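Local coordinates for protein alginate lyase (Aplysia kurodai, PDB 5GMT) that cleaves the glycosidic bonds of alginate as a family 14 polysaccharide lyase, with specificity for polymannuronate, at residues 138-143 / 150-155; 199-204 / 230-235. One frame throughout, in Å; residues are numbered along the deposited sequence.

Interaction 1 (138-143 / 150-155); sequences SLRLMW and ELYAYI
One ordered water ties R140 and Y152 together and is gripped four times: it donates to Y152 O (2.8 Å) and to S138 OG, and accepts from R140 N and R140 NE. It thereby bridges R140 N and Y152 O, while S138 OG also hydrogen-bonds C127 O. The return bond is direct, Y152 N to R140 O at 2.8 Å, and nearly straight (163°). Toward one end S138 and Y154 exchange two backbone bonds; toward the other M142 and E150 do the same. The Y152 ring stands up from the sheet with CG anti to the backbone N (chi1 -176°), which sets it alongside the M142 chain. M142 SD sits 3.5 Å from the centroid of the Y152 ring, squarely over one face, a Met-aromatic contact. R140 NH2 comes to the ring's edge, 3.9 Å from Y152 CE2, with the guanidinium plane turned 46° against the ring. The edge of the same guanidinium meets Y154 CE1, 3.6 Å from R140 NH2, while R140 NH1 bonds S245 OG and Y152 OH takes the N-H of G176. On the reverse face the two segments meet through apolar groups: L139 CD2 touches A153 CB (3.8 Å) and L139 CB lies near L151 CD1. L139 packs on E196, V198 and V210 of the other sheet, and L151 on E196 and V210. This is an antiparallel hairpin in a beta sandwich of the concanavalin clan, one face feeding the core and the other carrying polar and aromatic groups.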
ATOM      1  N   SER A 138       7.004  -6.149   1.896  1.00  5.92           N
ATOM      2  CA  SER A 138       5.981  -5.278   1.328  1.00  4.77           C
ATOM      3  C   SER A 138       5.169  -4.651   2.439  1.00  7.49           C
ATOM      4  O   SER A 138       4.901  -5.291   3.460  1.00  6.42           O
ATOM      5  CB  SER A 138       5.081  -6.040   0.347  1.00  7.50           C
ATOM      6  OG  SER A 138       4.288  -7.017   0.994  1.00  7.68           O
ATOM      7  N   LEU A 139       4.784  -3.394   2.229  1.00  5.99           N
ATOM      8  CA  LEU A 139       4.159  -2.608   3.275  1.00  5.86           C
ATOM      9  C   LEU A 139       2.914  -1.902   2.760  1.00  9.09           C
ATOM     10  O   LEU A 139       2.757  -0.692   2.930  1.00  8.14           O
ATOM     11  CB  LEU A 139       5.156  -1.590   3.841  1.00  6.19           C
ATOM     12  CG  LEU A 139       6.442  -2.201   4.424  1.00  7.74           C
ATOM     13  CD1 LEU A 139       7.534  -1.139   4.654  1.00  6.20           C
ATOM     14  CD2 LEU A 139       6.159  -2.996   5.711  1.00  6.07           C
ATOM     15  N   ARG A 140       2.040  -2.661   2.115  1.00  6.11           N
ATOM     16  CA  ARG A 140       0.704  -2.164   1.775  1.00  3.34           C
ATOM     17  C   ARG A 140      -0.095  -1.762   3.018  1.00  5.53           C
ATOM     18  O   ARG A 140       0.243  -2.125   4.145  1.00  5.82           O
ATOM     19  CB  ARG A 140      -0.072  -3.224   1.000  1.00  6.00           C
ATOM     20  CG  ARG A 140       0.522  -3.544  -0.355  1.00  5.45           C
ATOM     21  CD  ARG A 140      -0.212  -4.705  -0.973  1.00  9.30           C
ATOM     22  NE  ARG A 140       0.101  -5.972  -0.306  1.00  5.95           N
ATOM     23  CZ  ARG A 140      -0.375  -7.155  -0.670  1.00  7.98           C
ATOM     24  NH1 ARG A 140      -1.191  -7.267  -1.719  1.00  7.94           N
ATOM     25  NH2 ARG A 140      -0.026  -8.237   0.022  1.00  7.75           N
ATOM     26  N   LEU A 141      -1.145  -0.977   2.797  1.00  4.85           N
ATOM     27  CA  LEU A 141      -2.135  -0.720   3.837  1.00  7.28           C
ATOM     28  C   LEU A 141      -3.310  -1.650   3.583  1.00  6.77           C
ATOM     29  O   LEU A 141      -3.439  -2.220   2.494  1.00  5.15           O
ATOM     30  CB  LEU A 141      -2.576   0.749   3.836  1.00  7.23           C
ATOM     31  CG  LEU A 141      -1.737   1.788   4.595  1.00  7.42           C
ATOM     32  CD1 LEU A 141      -0.318   1.825   4.069  1.00 11.48           C
ATOM     33  CD2 LEU A 141      -2.380   3.177   4.471  1.00  7.26           C
ATOM     34  N   MET A 142      -4.152  -1.839   4.590  1.00  8.41           N
ATOM     35  CA  MET A 142      -5.413  -2.531   4.373  1.00  5.64           C
ATOM     36  C   MET A 142      -6.517  -1.760   5.053  1.00  8.41           C
ATOM     37  O   MET A 142      -6.260  -1.047   6.020  1.00  7.74           O
ATOM     38  CB  MET A 142      -5.378  -3.968   4.908  1.00  8.72           C
ATOM     39  CG  MET A 142      -4.868  -5.000   3.909  1.00  7.31           C
ATOM     40  SD  MET A 142      -5.241  -6.703   4.403  1.00  7.19           S
ATOM     41  CE  MET A 142      -7.029  -6.715   4.329  1.00  8.10           C
ATOM     42  N   TRP A 143      -7.736  -1.870   4.533  1.00  7.69           N
ATOM     43  CA  TRP A 143      -8.893  -1.522   5.346  1.00  8.24           C
ATOM     44  C   TRP A 143      -9.447  -2.817   5.902  1.00 10.86           C
ATOM     45  O   TRP A 143      -9.083  -3.916   5.460  1.00  7.60           O
ATOM     46  CB  TRP A 143      -9.964  -0.743   4.560  1.00  6.56           C
ATOM     47  CG  TRP A 143     -10.758  -1.542   3.556  1.00  7.61           C
ATOM     48  CD1 TRP A 143     -11.869  -2.315   3.796  1.00  7.33           C
ATOM     49  CD2 TRP A 143     -10.518  -1.620   2.148  1.00  9.47           C
ATOM     50  NE1 TRP A 143     -12.315  -2.881   2.624  1.00  8.05           N
ATOM     51  CE2 TRP A 143     -11.508  -2.463   1.596  1.00  8.55           C
ATOM     52  CE3 TRP A 143      -9.556  -1.059   1.297  1.00  8.49           C
ATOM     53  CZ2 TRP A 143     -11.560  -2.763   0.233  1.00 10.55           C
ATOM     54  CZ3 TRP A 143      -9.616  -1.353  -0.059  1.00 10.24           C
ATOM     55  CH2 TRP A 143     -10.609  -2.202  -0.575  1.00  9.45           C
ATOM     56  N   GLU A 150      -5.001  -0.407   8.700  1.00  8.27           N
ATOM     57  CA  GLU A 150      -3.824  -1.036   9.281  1.00  8.15           C
ATOM     58  C   GLU A 150      -2.669  -0.976   8.303  1.00  5.76           C
ATOM     59  O   GLU A 150      -2.870  -0.770   7.102  1.00  8.02           O
ATOM     60  CB  GLU A 150      -4.116  -2.496   9.645  1.00  6.41           C
ATOM     61  CG  GLU A 150      -4.173  -3.408   8.425  1.00  6.13           C
ATOM     62  CD  GLU A 150      -4.597  -4.836   8.757  1.00  8.64           C
ATOM     63  OE1 GLU A 150      -5.475  -5.028   9.623  1.00  7.99           O
ATOM     64  OE2 GLU A 150      -4.048  -5.775   8.158  1.00  8.95           O
ATOM     65  N   LEU A 151      -1.465  -1.155   8.832  1.00  7.85           N
ATOM     66  CA  LEU A 151      -0.301  -1.527   8.029  1.00  9.01           C
ATOM     67  C   LEU A 151      -0.363  -3.039   7.821  1.00  7.23           C
ATOM     68  O   LEU A 151      -0.555  -3.769   8.773  1.00  8.21           O
ATOM     69  CB  LEU A 151       1.003  -1.123   8.726  1.00  6.04           C
ATOM     70  CG  LEU A 151       2.300  -1.742   8.198  1.00  9.99           C
ATOM     71  CD1 LEU A 151       2.507  -1.336   6.759  1.00  6.82           C
ATOM     72  CD2 LEU A 151       3.508  -1.333   9.037  1.00  8.93           C
ATOM     73  N   TYR A 152      -0.231  -3.506   6.580  1.00  7.48           N
ATOM     74  CA  TYR A 152      -0.342  -4.931   6.287  1.00  5.49           C
ATOM     75  C   TYR A 152       0.980  -5.405   5.722  1.00  7.51           C
ATOM     76  O   TYR A 152       1.230  -5.284   4.518  1.00  7.15           O
ATOM     77  CB  TYR A 152      -1.475  -5.201   5.313  1.00  8.35           C
ATOM     78  CG  TYR A 152      -1.725  -6.662   5.030  1.00  5.87           C
ATOM     79  CD1 TYR A 152      -2.093  -7.532   6.049  1.00 10.64           C
ATOM     80  CD2 TYR A 152      -1.624  -7.164   3.735  1.00  6.16           C
ATOM     81  CE1 TYR A 152      -2.337  -8.877   5.790  1.00  8.41           C
ATOM     82  CE2 TYR A 152      -1.876  -8.514   3.461  1.00  6.75           C
ATOM     83  CZ  TYR A 152      -2.231  -9.359   4.499  1.00 10.63           C
ATOM     84  OH  TYR A 152      -2.480 -10.695   4.248  1.00 13.33           O
ATOM     85  N   ALA A 153       1.818  -5.936   6.606  1.00  6.43           N
ATOM     86  CA  ALA A 153       3.236  -6.097   6.313  1.00  7.30           C
ATOM     87  C   ALA A 153       3.645  -7.537   6.015  1.00  7.90           C
ATOM     88  O   ALA A 153       3.364  -8.450   6.794  1.00  8.48           O
ATOM     89  CB  ALA A 153       4.060  -5.559   7.480  1.00  7.37           C
ATOM     90  N   TYR A 154       4.297  -7.719   4.872  1.00  8.48           N
ATOM     91  CA  TYR A 154       5.076  -8.921   4.606  1.00  8.25           C
ATOM     92  C   TYR A 154       6.522  -8.602   4.956  1.00  7.57           C
ATOM     93  O   TYR A 154       7.191  -7.855   4.249  1.00  6.54           O
ATOM     94  CB  TYR A 154       4.945  -9.358   3.143  1.00  9.02           C
ATOM     95  CG  TYR A 154       3.687 -10.138   2.859  1.00  8.50           C
ATOM     96  CD1 TYR A 154       2.432  -9.547   2.994  1.00 11.08           C
ATOM     97  CD2 TYR A 154       3.751 -11.465   2.457  1.00 10.32           C
ATOM     98  CE1 TYR A 154       1.273 -10.261   2.746  1.00  8.97           C
ATOM     99  CE2 TYR A 154       2.592 -12.190   2.201  1.00 13.94           C
ATOM    100  CZ  TYR A 154       1.364 -11.585   2.341  1.00 10.60           C
ATOM    101  OH  TYR A 154       0.207 -12.294   2.094  1.00 15.99           O
ATOM    102  N   ILE A 155       6.998  -9.149   6.069  1.00  7.20           N
ATOM    103  CA  ILE A 155       8.336  -8.857   6.559  1.00  7.30           C
ATOM    104  C   ILE A 155       8.968 -10.176   7.018  1.00  7.23           C
ATOM    105  O   ILE A 155       8.268 -11.160   7.186  1.00 10.97           O
ATOM    106  CB  ILE A 155       8.290  -7.821   7.713  1.00 10.07           C
ATOM    107  CG1 ILE A 155       7.208  -8.209   8.716  1.00  7.96           C
ATOM    108  CG2 ILE A 155       7.993  -6.440   7.160  1.00  8.63           C
ATOM    109  CD1 ILE A 155       7.054  -7.215   9.904  1.00 10.02           C
TER
HETATM  110  O   HOH W   1       1.992  -5.868   1.917  1.00  6.59           O

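Interaction 2 (199-204 / 230-235); sequences HINTVG and RMRNTN
V203, N201 and R232 carry this loop-to-loop contact. The carboxamide of N201 bonds the main chain of 230-235: OD1 accepts from M231 N (2.7 Å) and from R232 N. Its ND2 donates to R232 O at a nearly straight 165°, and also to T202 O within its own segment. The two donors reach N201 OD1 differently, R232 N in the carbonyl plane on a lone pair and M231 N well above that plane. A chi1 of 61°, with CG between the backbone N and carbonyl carbon, places the N201 amide against the 230-235 backbone. R232 NE and R232 NH2 both donate to N201 O, each at 3.0 Å, and it lies exactly in the guanidinium plane, so the flat group is held side-on. Its faces are clamped by aliphatic carbon: I200 CD1 lies 3.5 Å above one, and V203 CG2 lies over the opposite one, each offset toward the rim. R232 NH1 has a further partner in H237 O. V203 also wedges between N233 and N235, with CG1 3.4 Å from N233 O and CG2 3.3 Å from N235 OD1. A water links V203 N to N235 OD1 at the outer end. The arrangement is side-chain-to-backbone bridging between two connecting loops, backed by a sandwiched arginine, at one end of the beta sandwich.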
ATOM      1  N   HIS A 199      11.397   3.674   7.265  1.00  4.12           N
ATOM      2  CA  HIS A 199      12.848   3.630   7.425  1.00  6.89           C
ATOM      3  C   HIS A 199      13.221   2.183   7.693  1.00  7.56           C
ATOM      4  O   HIS A 199      12.819   1.615   8.711  1.00  5.48           O
ATOM      5  CB  HIS A 199      13.317   4.547   8.567  1.00  7.51           C
ATOM      6  CG  HIS A 199      13.112   6.003   8.287  1.00  9.52           C
ATOM      7  ND1 HIS A 199      14.142   6.917   8.315  1.00  9.75           N
ATOM      8  CD2 HIS A 199      12.001   6.696   7.938  1.00 10.01           C
ATOM      9  CE1 HIS A 199      13.674   8.112   8.002  1.00 11.08           C
ATOM     10  NE2 HIS A 199      12.376   8.008   7.777  1.00  9.39           N
ATOM     11  N   ILE A 200      13.967   1.569   6.779  1.00  6.71           N
ATOM     12  CA  ILE A 200      14.233   0.150   6.932  1.00  8.20           C
ATOM     13  C   ILE A 200      15.320  -0.027   7.976  1.00  7.85           C
ATOM     14  O   ILE A 200      16.047   0.914   8.297  1.00 10.81           O
ATOM     15  CB  ILE A 200      14.623  -0.533   5.591  1.00  8.22           C
ATOM     16  CG1 ILE A 200      15.884   0.080   4.983  1.00  8.75           C
ATOM     17  CG2 ILE A 200      13.469  -0.457   4.596  1.00 10.96           C
ATOM     18  CD1 ILE A 200      16.237  -0.570   3.625  1.00 10.91           C
ATOM     19  N   ASN A 201      15.396  -1.223   8.538  1.00  8.67           N
ATOM     20  CA  ASN A 201      16.310  -1.493   9.642  1.00  8.09           C
ATOM     21  C   ASN A 201      17.779  -1.503   9.264  1.00 10.76           C
ATOM     22  O   ASN A 201      18.154  -1.785   8.121  1.00  9.54           O
ATOM     23  CB  ASN A 201      15.968  -2.837  10.278  1.00  6.81           C
ATOM     24  CG  ASN A 201      16.105  -3.989   9.295  1.00  8.55           C
ATOM     25  OD1 ASN A 201      15.329  -4.094   8.342  1.00  8.55           O
ATOM     26  ND2 ASN A 201      17.099  -4.868   9.525  1.00  9.25           N
ATOM     27  N   THR A 202      18.610  -1.192  10.247  1.00  9.17           N
ATOM     28  CA  THR A 202      20.016  -1.573  10.193  1.00  9.09           C
ATOM     29  C   THR A 202      20.077  -3.086  10.116  1.00  8.26           C
ATOM     30  O   THR A 202      19.395  -3.767  10.880  1.00  9.02           O
ATOM     31  CB  THR A 202      20.766  -1.102  11.434  1.00  9.45           C
ATOM     32  OG1 THR A 202      20.480   0.288  11.653  1.00  9.83           O
ATOM     33  CG2 THR A 202      22.273  -1.310  11.266  1.00  8.52           C
ATOM     34  N   VAL A 203      20.867  -3.622   9.192  1.00 13.14           N
ATOM     35  CA  VAL A 203      21.014  -5.067   9.121  1.00 11.57           C
ATOM     36  C   VAL A 203      21.587  -5.541  10.449  1.00 10.93           C
ATOM     37  O   VAL A 203      22.527  -4.951  10.973  1.00 16.69           O
ATOM     38  CB  VAL A 203      21.897  -5.486   7.918  1.00 15.28           C
ATOM     39  CG1 VAL A 203      22.184  -6.981   7.940  1.00 12.76           C
ATOM     40  CG2 VAL A 203      21.194  -5.110   6.633  1.00 13.72           C
ATOM     41  N   GLY A 204      20.970  -6.567  11.023  1.00 10.84           N
ATOM     42  CA  GLY A 204      21.381  -7.087  12.310  1.00 11.94           C
ATOM     43  C   GLY A 204      20.546  -6.528  13.440  1.00 14.41           C
ATOM     44  O   GLY A 204      20.678  -6.953  14.582  1.00 14.24           O
ATOM     45  N   ARG A 230      11.924  -5.333  11.598  1.00  6.15           N
ATOM     46  CA  ARG A 230      12.954  -5.810  10.692  1.00  5.58           C
ATOM     47  C   ARG A 230      12.344  -5.995   9.303  1.00  6.88           C
ATOM     48  O   ARG A 230      11.349  -6.716   9.158  1.00  8.96           O
ATOM     49  CB  ARG A 230      13.545  -7.133  11.198  1.00  8.17           C
ATOM     50  CG  ARG A 230      14.424  -7.810  10.184  1.00 10.67           C
ATOM     51  CD  ARG A 230      15.207  -8.936  10.804  1.00 20.56           C
ATOM     52  NE  ARG A 230      16.288  -8.436  11.638  1.00 19.72           N
ATOM     53  CZ  ARG A 230      16.524  -8.829  12.886  1.00 18.29           C
ATOM     54  NH1 ARG A 230      15.758  -9.737  13.462  1.00 22.89           N
ATOM     55  NH2 ARG A 230      17.544  -8.316  13.557  1.00 16.23           N
ATOM     56  N   MET A 231      12.912  -5.324   8.299  1.00  7.23           N
ATOM     57  CA  MET A 231      12.452  -5.461   6.920  1.00  8.36           C
ATOM     58  C   MET A 231      13.409  -6.312   6.094  1.00  7.62           C
ATOM     59  O   MET A 231      13.014  -6.934   5.107  1.00  5.80           O
ATOM     60  CB  MET A 231      12.298  -4.093   6.248  1.00  8.56           C
ATOM     61  CG  MET A 231      11.150  -3.249   6.775  1.00 10.36           C
ATOM     62  SD  MET A 231      11.607  -2.433   8.312  1.00  8.44           S
ATOM     63  CE  MET A 231      10.448  -1.048   8.293  1.00  9.36           C
ATOM     64  N   ARG A 232      14.677  -6.321   6.486  1.00 10.16           N
ATOM     65  CA  ARG A 232      15.688  -6.991   5.676  1.00  8.55           C
ATOM     66  C   ARG A 232      16.752  -7.661   6.549  1.00 11.82           C
ATOM     67  O   ARG A 232      16.983  -7.250   7.690  1.00  8.05           O
ATOM     68  CB  ARG A 232      16.338  -5.987   4.730  1.00  8.78           C
ATOM     69  CG  ARG A 232      16.944  -4.815   5.475  1.00  9.56           C
ATOM     70  CD  ARG A 232      17.742  -3.889   4.581  1.00  9.50           C
ATOM     71  NE  ARG A 232      18.385  -2.845   5.374  1.00  8.65           N
ATOM     72  CZ  ARG A 232      19.346  -2.049   4.924  1.00 11.24           C
ATOM     73  NH1 ARG A 232      19.795  -2.176   3.682  1.00  9.61           N
ATOM     74  NH2 ARG A 232      19.874  -1.136   5.731  1.00 10.48           N
ATOM     75  N   ASN A 233      17.392  -8.694   6.006  1.00 11.44           N
ATOM     76  CA  ASN A 233      18.487  -9.364   6.719  1.00 12.34           C
ATOM     77  C   ASN A 233      19.809  -9.235   5.996  1.00 15.93           C
ATOM     78  O   ASN A 233      20.828  -9.758   6.449  1.00 14.24           O
ATOM     79  CB  ASN A 233      18.175 -10.844   6.947  1.00 11.30           C
ATOM     80  CG  ASN A 233      17.200 -11.057   8.083  1.00 14.55           C
ATOM     81  OD1 ASN A 233      17.506 -10.760   9.242  1.00 19.13           O
ATOM     82  ND2 ASN A 233      16.023 -11.575   7.763  1.00 13.42           N
ATOM     83  N   THR A 234      19.801  -8.527   4.878  1.00 12.55           N
ATOM     84  CA  THR A 234      21.015  -8.337   4.123  1.00 14.91           C
ATOM     85  C   THR A 234      21.069  -6.911   3.601  1.00 12.82           C
ATOM     86  O   THR A 234      20.039  -6.285   3.365  1.00 13.52           O
ATOM     87  CB  THR A 234      21.124  -9.354   2.959  1.00 13.06           C
ATOM     88  OG1 THR A 234      22.383  -9.199   2.300  1.00 15.43           O
ATOM     89  CG2 THR A 234      19.997  -9.167   1.956  1.00 11.18           C
ATOM     90  N   ASN A 235      22.279  -6.398   3.431  1.00 16.92           N
ATOM     91  CA  ASN A 235      22.461  -4.998   3.094  1.00 15.01           C
ATOM     92  C   ASN A 235      22.182  -4.659   1.644  1.00 13.01           C
ATOM     93  O   ASN A 235      22.204  -3.498   1.277  1.00 13.25           O
ATOM     94  CB  ASN A 235      23.882  -4.558   3.444  1.00 15.27           C
ATOM     95  CG  ASN A 235      24.024  -4.196   4.897  1.00 24.33           C
ATOM     96  OD1 ASN A 235      23.519  -3.161   5.335  1.00 19.04           O
ATOM     97  ND2 ASN A 235      24.699  -5.051   5.665  1.00 26.51           N
TER
HETATM   98  O   HOH W   2      22.671  -2.144   7.766  1.00 14.57           O
HETATM   99  O   HOH W   3      19.512  -9.352  10.493  1.00 21.01           O

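Interaction 1 lies in the middle of the sandwich, its centre about 6 Å from the chain centre, and interaction 2 near one end, about 20 Å from it; their centres are about 17 Å apart. They nevertheless touch, I155 CB packing 3.6 Å from R230 O. F137, next to S138 on its strand, packs on both I200 and M231, giving a second join. Strand 191-199 runs under the leucines of 138-143 and leads into 199-204. As in related jelly-roll lyases, substrate probably binds across the polar-aromatic face of interaction 1, whereas interaction 2 is structural packing between loops.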